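Local coordinates for cell wall mannoprotein 1 (Neosartorya fumigata, PDB 5J5L) that binds lipid, holding arachidonic acid within a bundle of helices, and is probably a constitutive cell-wall protein and antigen recognised by the host humoral response, at residues A53-T58 against Q122-A127; A116-L121 against D131-G136. One frame throughout, in Å; residues are numbered along the deposited sequence.

Both contacts draw on helix 100-124 of an all-helical bundle, and they follow one another along it: residues 116-121 of interaction 2 run straight into residues 122-127 of interaction 1. Their centres lie about 10 Å apart on the same side of the chain's centre, interaction 2 being the deeper. They also touch directly. Ala55 CB of interaction 1 packs 3.8 Å from Leu121 CD2 of interaction 2, and Gln122 CG lies 3.5 Å from Ile133 CG2. The arachidonic acid is bound further along the bundle; the side chain of Ser118 is about 11 Å from it, so Ser118 does not touch the lipid, and interaction 2 is packing in the same bundle that holds it.

Interaction 1: residues A53-T58 against Q122-A127; sequences ADAKAT and QDIATA
The backbones come nearest at Thr58 and Ile124, whose CA atoms are 7.3 Å apart where the last turn of helix 31-56 gives way to loop and helix 100-124 is close to its end. Ile124 carries the contact from its side with both of its branches. Its CD1 methyl reaches the CG2 methyl of Thr58 at 3.8 Å, the two side chains crossing at about a right angle, and it also lies against the backbone, 3.9 Å from Ala55 O. The other branch, CG2, sits 3.4 Å from Thr58 O. Isoleucine suits the place because its beta branch lets one residue meet the Thr58 carbonyl and the Ala55 carbonyl with different methyls. With chi1 at 63°, Ile124 CG1 is held between its own backbone N and carbonyl carbon, a cramped choice that sends CD1 toward the end of helix 31-56. Ala55 adds a looser touch, CB to CD1 at 4.4 Å; a methyl suits this buried spot, where the same CB also packs on Ala120.

Threonine fits its place by having two unlike branches. The hydroxyl turns back on the last turn of helix 31-56, Thr58 OG1 donating to Asp54 O at 2.7 Å with the donor tilted 28° from the carbonyl plane, while CG2, anti to the backbone N, is left to meet isoleucine. Thr58 N bonds to Ala55 O as well, so the chain leaving the helix is gripped twice. Ile6 of helix 3-26 touches both Thr58 and Ile124, and Ile124 shares a backbone hydrogen bond with Leu61. The contact is thus van der Waals packing, isoleucine methyls against a threonine methyl, an alanine methyl and two backbone carbonyl oxygens, and it joins the turn after helix 31-56 to Ile124 through a small, partly buried patch.

Interaction 2: residues A116-L121 against D131-G136; sequences ALSGAL and DTIASG
Ile133 lies against Ser118 and Leu121 in a helical hairpin, where helix 100-124 and helix 127-150 pack side by side in the bundle after a short connection. The CG2 methyl of Ile133 approaches Ser118 OG to 3.4 Å and is 4.1 Å from Ser118 O, so it lies beside the hydroxyl and more loosely near the carbonyl oxygen. The other branch extends along helix 100-124 to Leu121, ending with Ile133 CD1 4.5 Å from Leu121 CB. A branched side chain suits this position because it reaches across nearly one turn of the facing helix, from Ser118 to Leu121.

Serine suits the closest approach, 7.1 Å between the CA atoms of Ser118 and Ile133, because it is small and its hydroxyl can be satisfied in a buried place. Chi1 of 173° puts OG anti to the backbone N and directs it at helix 127-150, where it is hydrogen-bonded to Thr137 OG1; Gln122 NE2 is a second partner. Thr137 is in turn bonded to Ile133 O, which ties the polar group to the helix that bears the isoleucine.

Further out, Thr70 and Leu73 of helix 63-89 pack on Ile133. Apolar leucine suits buried position 121, touching Val69 and Ile6 besides Ile133, whose CD1 lies 4.3 Å from Leu121 O.

Interaction 1: residues A53-T58 against Q122-A127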
# COMPACT_ATOMS: atom_id res chain seq x y z
N ALA A 53 10.95 3.14 -7.61
CA ALA A 53 12.15 3.20 -8.44
C ALA A 53 11.81 3.49 -9.90
O ALA A 53 12.47 4.28 -10.57
CB ALA A 53 12.95 1.90 -8.33
N ASP A 54 10.76 2.85 -10.39
CA ASP A 54 10.31 3.05 -11.76
C ASP A 54 9.80 4.48 -11.97
O ASP A 54 10.04 5.08 -13.02
CB ASP A 54 9.24 2.02 -12.14
CG ASP A 54 9.83 0.62 -12.35
OD1 ASP A 54 11.04 0.52 -12.64
OD2 ASP A 54 9.10 -0.39 -12.24
N ALA A 55 9.10 5.02 -10.98
CA ALA A 55 8.60 6.39 -11.04
C ALA A 55 9.76 7.38 -11.05
O ALA A 55 9.75 8.35 -11.82
CB ALA A 55 7.67 6.69 -9.87
N LYS A 56 10.76 7.13 -10.20
CA LYS A 56 11.97 7.98 -10.17
C LYS A 56 12.72 7.97 -11.49
O LYS A 56 13.41 8.95 -11.82
CB LYS A 56 12.91 7.56 -9.04
CG LYS A 56 12.40 7.91 -7.66
CD LYS A 56 13.47 7.64 -6.62
CE LYS A 56 12.94 7.83 -5.21
NZ LYS A 56 13.95 7.40 -4.21
N ALA A 57 12.58 6.89 -12.25
CA ALA A 57 13.25 6.77 -13.55
C ALA A 57 12.44 7.35 -14.72
O ALA A 57 12.90 7.30 -15.87
CB ALA A 57 13.58 5.31 -13.82
N THR A 58 11.29 7.95 -14.44
CA THR A 58 10.31 8.32 -15.47
C THR A 58 10.23 9.85 -15.67
O THR A 58 10.37 10.61 -14.71
CB THR A 58 8.93 7.74 -15.10
OG1 THR A 58 9.01 6.32 -15.14
CG2 THR A 58 7.85 8.19 -16.07
N GLN A 122 3.81 12.10 -7.52
CA GLN A 122 3.51 13.54 -7.52
C GLN A 122 4.53 14.29 -8.35
O GLN A 122 4.18 15.25 -9.02
CB GLN A 122 3.48 14.11 -6.11
CG GLN A 122 2.27 13.69 -5.30
CD GLN A 122 2.31 14.20 -3.87
OE1 GLN A 122 2.57 15.38 -3.62
NE2 GLN A 122 2.04 13.29 -2.91
N ASP A 123 5.79 13.84 -8.32
CA ASP A 123 6.88 14.59 -8.96
C ASP A 123 6.72 14.62 -10.48
O ASP A 123 7.11 15.60 -11.13
CB ASP A 123 8.26 14.03 -8.56
CG ASP A 123 8.75 14.56 -7.19
OD1 ASP A 123 8.28 15.63 -6.73
OD2 ASP A 123 9.63 13.91 -6.58
N ILE A 124 6.13 13.57 -11.04
CA ILE A 124 5.98 13.42 -12.49
C ILE A 124 4.57 13.67 -13.02
O ILE A 124 4.37 13.75 -14.24
CB ILE A 124 6.52 12.05 -12.97
CG1 ILE A 124 5.72 10.89 -12.36
CG2 ILE A 124 8.00 11.95 -12.64
CD1 ILE A 124 6.16 9.54 -12.89
N ALA A 125 3.60 13.81 -12.13
CA ALA A 125 2.24 14.15 -12.51
C ALA A 125 2.09 15.62 -12.93
O ALA A 125 2.94 16.47 -12.62
CB ALA A 125 1.30 13.84 -11.36
N THR A 126 0.99 15.92 -13.61
CA THR A 126 0.63 17.30 -13.89
C THR A 126 0.37 18.05 -12.57
O THR A 126 0.13 17.44 -11.52
CB THR A 126 -0.61 17.42 -14.81
OG1 THR A 126 -1.76 16.90 -14.13
CG2 THR A 126 -0.42 16.67 -16.11
N ALA A 127 0.46 19.38 -12.63
CA ALA A 127 0.28 20.19 -11.43
C ALA A 127 -1.05 19.89 -10.74
O ALA A 127 -1.10 19.72 -9.52
CB ALA A 127 0.38 21.67 -11.77

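Interaction 2: residues A116-L121 against D131-G136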
# COMPACT_ATOMS: atom_id res chain seq x y z
N ALA A 116 6.65 7.32 0.04
CA ALA A 116 7.72 7.56 -0.91
C ALA A 116 7.22 7.40 -2.34
O ALA A 116 7.59 8.17 -3.23
CB ALA A 116 8.90 6.63 -0.66
N LEU A 117 6.40 6.36 -2.55
CA LEU A 117 5.82 6.12 -3.87
C LEU A 117 4.95 7.31 -4.28
O LEU A 117 5.06 7.81 -5.42
CB LEU A 117 4.99 4.83 -3.89
CG LEU A 117 4.19 4.55 -5.17
CD1 LEU A 117 5.07 4.55 -6.41
CD2 LEU A 117 3.42 3.25 -5.00
N SER A 118 4.09 7.75 -3.37
CA SER A 118 3.21 8.88 -3.68
C SER A 118 4.01 10.11 -4.04
O SER A 118 3.69 10.84 -5.00
CB SER A 118 2.28 9.18 -2.52
OG SER A 118 1.56 10.38 -2.80
N GLY A 119 5.05 10.39 -3.25
CA GLY A 119 5.94 11.51 -3.52
C GLY A 119 6.57 11.47 -4.91
O GLY A 119 6.66 12.50 -5.60
N ALA A 120 7.02 10.28 -5.30
CA ALA A 120 7.65 10.08 -6.61
C ALA A 120 6.64 10.26 -7.76
O ALA A 120 6.99 10.81 -8.81
CB ALA A 120 8.31 8.71 -6.68
N LEU A 121 5.40 9.83 -7.55
CA LEU A 121 4.35 9.97 -8.56
C LEU A 121 3.90 11.43 -8.65
O LEU A 121 3.65 11.94 -9.75
CB LEU A 121 3.16 9.07 -8.26
CG LEU A 121 3.42 7.57 -8.32
CD1 LEU A 121 2.18 6.83 -7.87
CD2 LEU A 121 3.87 7.13 -9.69
N ASP A 131 -1.91 17.59 -6.89
CA ASP A 131 -2.78 17.98 -5.78
C ASP A 131 -3.75 16.86 -5.44
O ASP A 131 -3.95 16.53 -4.27
CB ASP A 131 -3.54 19.28 -6.09
CG ASP A 131 -2.62 20.49 -6.19
OD1 ASP A 131 -1.54 20.48 -5.55
OD2 ASP A 131 -2.97 21.45 -6.91
N THR A 132 -4.32 16.26 -6.48
CA THR A 132 -5.25 15.13 -6.31
C THR A 132 -4.59 13.94 -5.64
O THR A 132 -5.18 13.29 -4.75
CB THR A 132 -5.80 14.72 -7.69
OG1 THR A 132 -6.52 15.83 -8.24
CG2 THR A 132 -6.71 13.53 -7.59
N ILE A 133 -3.36 13.64 -6.06
CA ILE A 133 -2.60 12.56 -5.45
C ILE A 133 -2.28 12.85 -3.99
O ILE A 133 -2.42 11.97 -3.12
CB ILE A 133 -1.29 12.30 -6.21
CG1 ILE A 133 -1.61 11.71 -7.59
CG2 ILE A 133 -0.38 11.38 -5.41
CD1 ILE A 133 -0.44 11.69 -8.55
N ALA A 134 -1.81 14.07 -3.73
CA ALA A 134 -1.52 14.49 -2.36
C ALA A 134 -2.74 14.33 -1.46
O ALA A 134 -2.63 13.80 -0.35
CB ALA A 134 -1.03 15.92 -2.35
N SER A 135 -3.90 14.76 -1.94
CA SER A 135 -5.15 14.65 -1.19
C SER A 135 -5.51 13.21 -0.88
O SER A 135 -5.83 12.88 0.27
CB SER A 135 -6.31 15.33 -1.93
OG SER A 135 -6.05 16.71 -2.14
N GLY A 136 -5.45 12.33 -1.88
CA GLY A 136 -5.69 10.91 -1.65
C GLY A 136 -4.68 10.28 -0.71
O GLY A 136 -5.01 9.41 0.09